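Local coordinates for 6-phosphogluconate dehydrogenase NAD-binding (Dyadobacter fermentans, PDB 4GBJ), which probably acts as an NAD(P)-binding oxidoreductase of the 6-phosphogluconate and 3-hydroxyisobutyrate dehydrogenase family, at residues A70-V75 and P101-Q106. Sequence-based numbering, arbitrary orientation.
Sequences ADDAAV and PETSRQ
Asp72 and Thr103 form a single side-chain hydrogen bond between the first turns of two neighbouring helices, 72-78 and 101-113, which follow the adjacent parallel strands 64-67 and 92-95 of the probable Rossmann-type nucleotide-binding domain. Between 70-75 and 101-106 the nearest CA atoms are those of Asp72 and Thr103, 6.6 Å apart, and only 109 Å² is buried, both sides summed. Thr103 OG1 is the donor and Asp72 OD2 the acceptor, 2.8 Å apart; the hydroxyl meets the anti lone pair of Asp72 OD2, on the side away from OD1. Both side chains have their polar branch beside the backbone N: Asp72 CG (chi1 -58°) and Thr103 OG1 (chi1 -62°), which brings the two groups together across the gap. The methyl Thr103 CG2 stays farther off, 4.1 Å from Asp72 OD2. One residue before Asp72, Asp71 N-caps helix 72-78: its OD1 takes Ala74 N at 2.9 Å, with an N-H...O angle of 157°. Asp72 OD2 also accepts from Ser100 N, just before helix 101-113, while Leu247 of helix 238-254 touches the Asp72 side chain. Without this carboxylate, as with an alanine in place of Asp72, the Thr103 hydroxyl and Ser100 N would probably lose their shared acceptor. Two donors converging on OD2 thus tie one helix start to the other and are likely to favour the ionised carboxylate and restrict its rotation.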
loop_
_atom_site.group_PDB
_atom_site.type_symbol
_atom_site.label_atom_id
_atom_site.label_comp_id
_atom_site.label_asym_id
_atom_site.label_seq_id
_atom_site.Cartn_x
_atom_site.Cartn_y
_atom_site.Cartn_z
ATOM N N ALA B 70 14.475 21.405 -7.507
ATOM C CA ALA B 70 13.054 21.271 -7.187
ATOM C C ALA B 70 12.229 20.652 -8.266
ATOM O O ALA B 70 11.328 19.873 -7.943
ATOM C CB ALA B 70 12.441 22.625 -6.844
ATOM N N ASP B 71 12.448 21.058 -9.520
ATOM C CA ASP B 71 11.577 20.633 -10.606
ATOM C C ASP B 71 12.245 20.697 -11.986
ATOM O O ASP B 71 13.380 21.145 -12.111
ATOM C CB ASP B 71 10.318 21.534 -10.576
ATOM C CG ASP B 71 10.558 23.023 -10.647
ATOM O OD1 ASP B 71 11.491 23.448 -11.389
ATOM O OD2 ASP B 71 9.781 23.775 -10.013
ATOM N N ASP B 72 11.489 20.295 -13.020
ATOM C CA ASP B 72 11.927 20.220 -14.423
ATOM C C ASP B 72 12.449 21.559 -14.932
ATOM O O ASP B 72 13.526 21.591 -15.531
ATOM C CB ASP B 72 10.762 19.749 -15.315
ATOM C CG ASP B 72 10.193 18.389 -14.905
ATOM O OD1 ASP B 72 9.783 18.247 -13.749
ATOM O OD2 ASP B 72 10.081 17.507 -15.768
ATOM N N ALA B 73 11.726 22.673 -14.654
ATOM C CA ALA B 73 12.183 23.980 -15.114
ATOM C C ALA B 73 13.515 24.374 -14.461
ATOM O O ALA B 73 14.342 24.974 -15.130
ATOM C CB ALA B 73 11.135 25.057 -14.871
ATOM N N ALA B 74 13.728 24.062 -13.172
ATOM C CA ALA B 74 14.990 24.377 -12.512
ATOM C C ALA B 74 16.176 23.622 -13.186
ATOM O O ALA B 74 17.241 24.200 -13.370
ATOM C CB ALA B 74 14.927 24.036 -11.033
ATOM N N VAL B 75 15.967 22.374 -13.623
ATOM C CA VAL B 75 17.054 21.582 -14.242
ATOM C C VAL B 75 17.347 22.113 -15.634
ATOM O O VAL B 75 18.516 22.261 -16.024
ATOM C CB VAL B 75 16.735 20.065 -14.247
ATOM C CG1 VAL B 75 17.866 19.280 -14.896
ATOM C CG2 VAL B 75 16.498 19.557 -12.824
ATOM N N PRO B 101 10.429 11.736 -17.181
ATOM C CA PRO B 101 11.274 10.977 -18.131
ATOM C C PRO B 101 11.573 11.755 -19.406
ATOM O O PRO B 101 12.675 11.696 -19.933
ATOM C CB PRO B 101 10.391 9.766 -18.480
ATOM C CG PRO B 101 9.514 9.610 -17.362
ATOM C CD PRO B 101 9.278 10.934 -16.737
ATOM N N GLU B 102 10.567 12.476 -19.916
ATOM C CA GLU B 102 10.748 13.291 -21.115
ATOM C C GLU B 102 11.793 14.384 -20.910
ATOM O O GLU B 102 12.586 14.632 -21.826
ATOM C CB GLU B 102 9.429 13.924 -21.508
ATOM C CG GLU B 102 9.483 14.884 -22.694
ATOM C CD GLU B 102 8.124 15.513 -22.919
ATOM O OE1 GLU B 102 7.811 16.496 -22.208
ATOM O OE2 GLU B 102 7.333 14.958 -23.717
ATOM N N THR B 103 11.778 15.072 -19.749
ATOM C CA THR B 103 12.782 16.109 -19.500
ATOM C C THR B 103 14.174 15.453 -19.486
ATOM O O THR B 103 15.110 15.993 -20.034
ATOM C CB THR B 103 12.495 16.869 -18.198
ATOM O OG1 THR B 103 11.244 17.519 -18.332
ATOM C CG2 THR B 103 13.544 17.931 -17.893
ATOM N N SER B 104 14.303 14.284 -18.835
ATOM C CA SER B 104 15.582 13.591 -18.776
ATOM C C SER B 104 16.085 13.169 -20.132
ATOM O O SER B 104 17.242 13.400 -20.416
ATOM C CB SER B 104 15.474 12.354 -17.901
ATOM O OG SER B 104 15.461 12.797 -16.557
ATOM N N ARG B 105 15.219 12.567 -20.969
ATOM C CA ARG B 105 15.601 12.106 -22.304
ATOM C C ARG B 105 16.002 13.290 -23.178
ATOM O O ARG B 105 16.943 13.167 -23.929
ATOM C CB ARG B 105 14.454 11.337 -22.947
ATOM C CG ARG B 105 14.120 10.014 -22.245
ATOM C CD ARG B 105 12.730 9.520 -22.696
ATOM N NE ARG B 105 12.389 8.240 -22.066
ATOM C CZ ARG B 105 11.158 7.808 -21.788
ATOM N NH1 ARG B 105 10.092 8.540 -22.109
ATOM N NH2 ARG B 105 10.981 6.633 -21.203
ATOM N N GLN B 106 15.321 14.445 -23.046
ATOM C CA GLN B 106 15.644 15.659 -23.819
ATOM C C GLN B 106 16.999 16.183 -23.428
ATOM O O GLN B 106 17.827 16.393 -24.290
ATOM C CB GLN B 106 14.602 16.754 -23.567
ATOM C CG GLN B 106 13.287 16.566 -24.285
ATOM C CD GLN B 106 12.278 17.616 -23.842
ATOM O OE1 GLN B 106 12.557 18.469 -22.972
ATOM N NE2 GLN B 106 11.089 17.594 -24.454
#